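PDB 5H5O: diguanylate cyclase from Xanthomonas campestris pv. campestris, which binds cyclic GMP through its cyclic nucleotide-binding domain and probably makes cyclic di-GMP from two GTP with its GGDEF domain. Local coordinates for residues Thr37-Phe51 / Arg78-Glu92. Sequence-based numbering, arbitrary orientation.
Sequences TQMFIVVTGQIDLDF and RSAGASASVDSRLIE. With PCG (cyclic guanosine monophosphate), chain C.
The cyclic GMP pocket of a cyclic nucleotide-binding domain, a cupin-like beta-roll, is built here on two antiparallel strand pairings, 39-44 with 88-92 and 47-50 with 81-84. Arg-78 bridges protein and nucleotide: its NH2 makes a 2.8 Å hydrogen bond to a lone pair of Gln-38 O, which lies close to the guanidinium plane. NH1 is hydrogen-bonded to the nucleotide's phosphate oxygen O1A at 2.6 Å. A bend at chi2 (-65°) turns the chain back to the phosphate, and Phe-30 adds a cation-pi contact. Next to it, Ser-79 gives both its backbone N and its OG to O2A. Ala-80 CB sits over the centre of the Phe-51 ring, 3.7 Å from its centroid, and that ring's CZ comes within 3.3 Å of guanine C5. Inside the roll, Leu-90 spreads its two methyls, CD1 to Phe-40 CD1 and CD2 to Ile-47 CG1 (3.8 Å), joining the two sheets. At the far end Val-43 and Thr-44 both donate to Arg-89 O from one face of its plane, a classic beta bulge, and Ser-88 OG receives Gln-46 N at 2.9 Å. With Gln-38 O and the phosphate both at its edge, the guanidinium is fixed in rotation, and its charge would be expected to offset that of the phosphate.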
loop_
_atom_site.group_PDB
_atom_site.type_symbol
_atom_site.label_atom_id
_atom_site.label_comp_id
_atom_site.label_asym_id
_atom_site.label_seq_id
_atom_site.Cartn_x
_atom_site.Cartn_y
_atom_site.Cartn_z
ATOM N N THR A 37 -2.980 12.385 10.842
ATOM C CA THR A 37 -2.565 12.556 9.460
ATOM C C THR A 37 -1.045 12.614 9.310
ATOM O O THR A 37 -0.538 12.940 8.244
ATOM C CB THR A 37 -3.174 13.827 8.867
ATOM O OG1 THR A 37 -2.776 14.943 9.672
ATOM C CG2 THR A 37 -4.700 13.726 8.864
ATOM N N GLN A 38 -0.311 12.297 10.366
ATOM C CA GLN A 38 1.139 12.265 10.233
ATOM C C GLN A 38 1.646 10.870 10.506
ATOM O O GLN A 38 1.002 10.106 11.219
ATOM C CB GLN A 38 1.808 13.254 11.188
ATOM C CG GLN A 38 1.453 13.007 12.603
ATOM C CD GLN A 38 0.419 13.967 13.107
ATOM O OE1 GLN A 38 -0.783 13.705 13.025
ATOM N NE2 GLN A 38 0.877 15.094 13.648
HETATM N N MSE A 39 2.791 10.532 9.913
HETATM C CA MSE A 39 3.462 9.283 10.229
HETATM C C MSE A 39 4.709 9.599 11.026
HETATM O O MSE A 39 5.114 10.763 11.137
HETATM C CB MSE A 39 3.868 8.526 8.973
HETATM C CG MSE A 39 4.886 9.257 8.122
HETATM SE SE MSE A 39 5.578 8.071 6.755
HETATM C CE MSE A 39 6.759 6.960 7.833
ATOM N N PHE A 40 5.332 8.554 11.550
ATOM C CA PHE A 40 6.496 8.716 12.414
ATOM C C PHE A 40 7.603 7.718 12.123
ATOM O O PHE A 40 7.341 6.568 11.790
ATOM C CB PHE A 40 6.073 8.567 13.871
ATOM C CG PHE A 40 5.091 9.598 14.312
ATOM C CD1 PHE A 40 5.527 10.837 14.760
ATOM C CD2 PHE A 40 3.726 9.341 14.264
ATOM C CE1 PHE A 40 4.615 11.803 15.164
ATOM C CE2 PHE A 40 2.814 10.297 14.664
ATOM C CZ PHE A 40 3.257 11.532 15.111
ATOM N N ILE A 41 8.849 8.155 12.275
ATOM C CA ILE A 41 9.967 7.216 12.282
ATOM C C ILE A 41 10.724 7.279 13.618
ATOM O O ILE A 41 11.135 8.362 14.071
ATOM C CB ILE A 41 10.941 7.466 11.102
ATOM C CG1 ILE A 41 10.180 7.526 9.763
ATOM C CG2 ILE A 41 12.003 6.399 11.082
ATOM C CD1 ILE A 41 10.849 8.395 8.690
ATOM N N VAL A 42 10.891 6.125 14.255
ATOM C CA VAL A 42 11.708 6.047 15.466
ATOM C C VAL A 42 13.190 6.240 15.114
ATOM O O VAL A 42 13.725 5.546 14.244
ATOM C CB VAL A 42 11.548 4.682 16.174
ATOM C CG1 VAL A 42 12.238 4.686 17.560
ATOM C CG2 VAL A 42 10.055 4.297 16.307
ATOM N N VAL A 43 13.869 7.171 15.779
ATOM C CA VAL A 43 15.331 7.228 15.616
ATOM C C VAL A 43 16.099 6.932 16.910
ATOM O O VAL A 43 17.256 6.549 16.866
ATOM C CB VAL A 43 15.824 8.535 14.973
ATOM C CG1 VAL A 43 15.108 8.782 13.617
ATOM C CG2 VAL A 43 15.652 9.704 15.917
ATOM N N THR A 44 15.456 7.109 18.058
ATOM C CA THR A 44 16.026 6.644 19.308
ATOM C C THR A 44 14.914 6.092 20.168
ATOM O O THR A 44 13.781 6.558 20.079
ATOM C CB THR A 44 16.713 7.778 20.116
ATOM O OG1 THR A 44 15.758 8.406 20.967
ATOM C CG2 THR A 44 17.307 8.832 19.212
ATOM N N GLY A 45 15.237 5.099 20.995
ATOM C CA GLY A 45 14.301 4.582 21.974
ATOM C C GLY A 45 13.382 3.530 21.375
ATOM O O GLY A 45 13.795 2.723 20.540
ATOM N N GLN A 46 12.122 3.540 21.800
ATOM C CA GLN A 46 11.195 2.500 21.368
ATOM C C GLN A 46 9.740 2.921 21.515
ATOM O O GLN A 46 9.335 3.450 22.549
ATOM C CB GLN A 46 11.466 1.205 22.137
ATOM C CG GLN A 46 10.443 0.092 21.929
ATOM C CD GLN A 46 10.740 -1.095 22.823
ATOM O OE1 GLN A 46 11.808 -1.706 22.716
ATOM N NE2 GLN A 46 9.814 -1.410 23.733
ATOM N N ILE A 47 8.951 2.689 20.466
ATOM C CA ILE A 47 7.540 2.982 20.531
ATOM C C ILE A 47 6.768 1.676 20.615
ATOM O O ILE A 47 7.063 0.730 19.887
ATOM C CB ILE A 47 7.066 3.771 19.307
ATOM C CG1 ILE A 47 7.572 5.216 19.369
ATOM C CG2 ILE A 47 5.518 3.736 19.203
ATOM C CD1 ILE A 47 7.155 5.954 20.644
ATOM N N ASP A 48 5.777 1.623 21.498
ATOM C CA ASP A 48 4.930 0.438 21.610
ATOM C C ASP A 48 3.573 0.681 20.970
ATOM O O ASP A 48 2.913 1.681 21.257
ATOM C CB ASP A 48 4.739 0.025 23.077
ATOM C CG ASP A 48 6.024 -0.509 23.708
ATOM O OD1 ASP A 48 7.018 -0.709 22.971
ATOM O OD2 ASP A 48 6.037 -0.737 24.936
ATOM N N LEU A 49 3.172 -0.239 20.105
ATOM C CA LEU A 49 1.859 -0.190 19.482
ATOM C C LEU A 49 0.880 -1.136 20.186
ATOM O O LEU A 49 1.133 -2.334 20.313
ATOM C CB LEU A 49 1.962 -0.529 17.997
ATOM C CG LEU A 49 2.933 0.357 17.219
ATOM C CD1 LEU A 49 2.934 -0.013 15.734
ATOM C CD2 LEU A 49 2.591 1.823 17.425
ATOM N N ASP A 50 -0.248 -0.583 20.627
ATOM C CA ASP A 50 -1.275 -1.359 21.324
ATOM C C ASP A 50 -2.528 -1.469 20.453
ATOM O O ASP A 50 -3.271 -0.506 20.291
ATOM C CB ASP A 50 -1.601 -0.707 22.672
ATOM C CG ASP A 50 -2.495 -1.572 23.553
ATOM O OD1 ASP A 50 -3.204 -2.469 23.041
ATOM O OD2 ASP A 50 -2.496 -1.339 24.779
ATOM N N PHE A 51 -2.763 -2.658 19.914
ATOM C CA PHE A 51 -3.860 -2.858 18.983
ATOM C C PHE A 51 -5.174 -3.234 19.636
ATOM O O PHE A 51 -6.126 -3.593 18.944
ATOM C CB PHE A 51 -3.488 -3.916 17.958
ATOM C CG PHE A 51 -2.378 -3.503 17.065
ATOM C CD1 PHE A 51 -2.640 -2.975 15.815
ATOM C CD2 PHE A 51 -1.068 -3.614 17.480
ATOM C CE1 PHE A 51 -1.615 -2.573 15.001
ATOM C CE2 PHE A 51 -0.038 -3.222 16.655
ATOM C CZ PHE A 51 -0.309 -2.705 15.422
ATOM N N ARG A 78 -6.684 5.675 13.739
ATOM C CA ARG A 78 -5.475 4.981 14.185
ATOM C C ARG A 78 -5.787 3.539 14.601
ATOM O O ARG A 78 -6.624 3.299 15.484
ATOM C CB ARG A 78 -4.817 5.729 15.353
ATOM C CG ARG A 78 -4.306 7.145 15.041
ATOM C CD ARG A 78 -3.166 7.152 14.038
ATOM N NE ARG A 78 -2.438 8.422 14.048
ATOM C CZ ARG A 78 -1.539 8.763 13.125
ATOM N NH1 ARG A 78 -1.271 7.927 12.121
ATOM N NH2 ARG A 78 -0.920 9.939 13.190
ATOM N N SER A 79 -5.120 2.593 13.946
ATOM C CA SER A 79 -5.313 1.169 14.210
ATOM C C SER A 79 -4.743 0.743 15.569
ATOM O O SER A 79 -5.099 -0.296 16.107
ATOM C CB SER A 79 -4.640 0.344 13.125
ATOM O OG SER A 79 -4.979 0.831 11.853
ATOM N N ALA A 80 -3.849 1.542 16.120
ATOM C CA ALA A 80 -3.292 1.203 17.417
ATOM C C ALA A 80 -3.031 2.459 18.207
ATOM O O ALA A 80 -2.967 3.550 17.643
ATOM C CB ALA A 80 -2.011 0.380 17.258
ATOM N N GLY A 81 -2.913 2.305 19.519
ATOM C CA GLY A 81 -2.383 3.364 20.349
ATOM C C GLY A 81 -0.863 3.307 20.294
ATOM O O GLY A 81 -0.271 2.217 20.224
ATOM N N ALA A 82 -0.231 4.476 20.299
ATOM C CA ALA A 82 1.231 4.558 20.278
ATOM C C ALA A 82 1.726 5.272 21.523
ATOM O O ALA A 82 1.170 6.304 21.908
ATOM C CB ALA A 82 1.715 5.277 19.001
ATOM N N SER A 83 2.769 4.722 22.149
ATOM C CA SER A 83 3.292 5.273 23.390
ATOM C C SER A 83 4.771 4.933 23.580
ATOM O O SER A 83 5.279 3.932 23.068
ATOM C CB SER A 83 2.458 4.806 24.596
ATOM O OG SER A 83 2.776 3.470 24.963
ATOM N N ALA A 84 5.476 5.802 24.289
ATOM C CA ALA A 84 6.915 5.640 24.429
ATOM C C ALA A 84 7.230 4.707 25.595
ATOM O O ALA A 84 6.763 4.908 26.719
ATOM C CB ALA A 84 7.612 6.996 24.582
ATOM N N SER A 85 8.013 3.675 25.311
ATOM C CA SER A 85 8.406 2.722 26.337
ATOM C C SER A 85 9.483 3.363 27.199
ATOM O O SER A 85 9.479 3.248 28.420
ATOM C CB SER A 85 8.930 1.445 25.682
ATOM O OG SER A 85 9.304 0.504 26.658
ATOM N N VAL A 86 10.408 4.034 26.531
ATOM C CA VAL A 86 11.507 4.727 27.174
ATOM C C VAL A 86 11.570 6.076 26.491
ATOM O O VAL A 86 10.826 6.303 25.538
ATOM C CB VAL A 86 12.814 3.974 26.953
ATOM C CG1 VAL A 86 12.776 2.616 27.687
ATOM C CG2 VAL A 86 13.071 3.772 25.453
ATOM N N ASP A 87 12.415 6.978 26.981
ATOM C CA ASP A 87 12.593 8.272 26.333
ATOM C C ASP A 87 12.926 8.009 24.868
ATOM O O ASP A 87 13.822 7.236 24.558
ATOM C CB ASP A 87 13.735 9.067 26.985
ATOM C CG ASP A 87 13.338 9.718 28.313
ATOM O OD1 ASP A 87 12.242 9.446 28.856
ATOM O OD2 ASP A 87 14.148 10.521 28.818
ATOM N N SER A 88 12.204 8.644 23.962
ATOM C CA SER A 88 12.377 8.326 22.556
ATOM C C SER A 88 12.466 9.578 21.715
ATOM O O SER A 88 12.023 10.650 22.124
ATOM C CB SER A 88 11.211 7.455 22.070
ATOM O OG SER A 88 11.300 6.163 22.622
ATOM N N ARG A 89 13.041 9.446 20.529
ATOM C CA ARG A 89 13.047 10.561 19.592
ATOM C C ARG A 89 12.528 10.041 18.269
ATOM O O ARG A 89 12.840 8.915 17.874
ATOM C CB ARG A 89 14.449 11.140 19.412
ATOM C CG ARG A 89 15.001 11.883 20.604
ATOM C CD ARG A 89 16.436 12.267 20.326
ATOM N NE ARG A 89 16.849 13.423 21.099
ATOM C CZ ARG A 89 18.090 13.894 21.122
ATOM N NH1 ARG A 89 19.031 13.295 20.407
ATOM N NH2 ARG A 89 18.382 14.955 21.863
ATOM N N LEU A 90 11.749 10.880 17.590
ATOM C CA LEU A 90 11.033 10.487 16.389
ATOM C C LEU A 90 11.215 11.510 15.294
ATOM O O LEU A 90 11.347 12.707 15.568
ATOM C CB LEU A 90 9.539 10.386 16.685
ATOM C CG LEU A 90 9.045 9.549 17.865
ATOM C CD1 LEU A 90 7.537 9.636 17.982
ATOM C CD2 LEU A 90 9.450 8.108 17.704
ATOM N N ILE A 91 11.212 11.042 14.050
ATOM C CA ILE A 91 10.927 11.933 12.925
ATOM C C ILE A 91 9.412 11.992 12.759
ATOM O O ILE A 91 8.742 10.960 12.656
ATOM C CB ILE A 91 11.539 11.428 11.613
ATOM C CG1 ILE A 91 13.072 11.430 11.706
ATOM C CG2 ILE A 91 11.043 12.278 10.415
ATOM C CD1 ILE A 91 13.707 10.444 10.745
ATOM N N GLU A 92 8.870 13.202 12.764
ATOM C CA GLU A 92 7.452 13.407 12.518
ATOM C C GLU A 92 7.255 14.011 11.127
ATOM O O GLU A 92 7.774 15.084 10.826
ATOM C CB GLU A 92 6.868 14.309 13.591
ATOM C CG GLU A 92 5.405 14.677 13.419
ATOM C CD GLU A 92 4.926 15.602 14.527
ATOM O OE1 GLU A 92 4.936 15.192 15.705
ATOM O OE2 GLU A 92 4.548 16.745 14.217
HETATM P PA PCG C . -1.825 3.963 11.927
HETATM O O1A PCG C . -1.551 5.395 11.613
HETATM O O2A PCG C . -3.049 3.122 11.742
HETATM O "O5'" PCG C . -1.401 4.014 13.162
HETATM C "C5'" PCG C . -1.215 2.751 13.807
HETATM C "C4'" PCG C . -0.128 2.103 12.992
HETATM O "O4'" PCG C . 0.334 0.808 13.279
HETATM C "C3'" PCG C . -0.479 2.060 11.537
HETATM O "O3'" PCG C . -0.782 3.405 11.080
HETATM C "C2'" PCG C . 0.737 1.356 10.999
HETATM O "O2'" PCG C . 1.819 2.186 10.571
HETATM C "C1'" PCG C . 1.207 0.513 12.195
HETATM N N9 PCG C . 1.107 -0.981 12.299
HETATM C C8 PCG C . 2.099 -1.783 12.705
HETATM N N7 PCG C . 1.728 -3.075 12.693
HETATM C C5 PCG C . 0.477 -3.133 12.274
HETATM C C6 PCG C . -0.520 -4.206 12.024
HETATM O O6 PCG C . -0.208 -5.384 12.229
HETATM N N1 PCG C . -1.758 -3.863 11.571
HETATM C C2 PCG C . -2.110 -2.575 11.343
HETATM N N2 PCG C . -3.353 -2.300 10.895
HETATM N N3 PCG C . -1.234 -1.524 11.555
HETATM C C4 PCG C . 0.043 -1.750 12.008
HETATM O O HOH W 1 -0.830 11.823 15.554
HETATM O O HOH W 2 1.223 1.795 23.489
#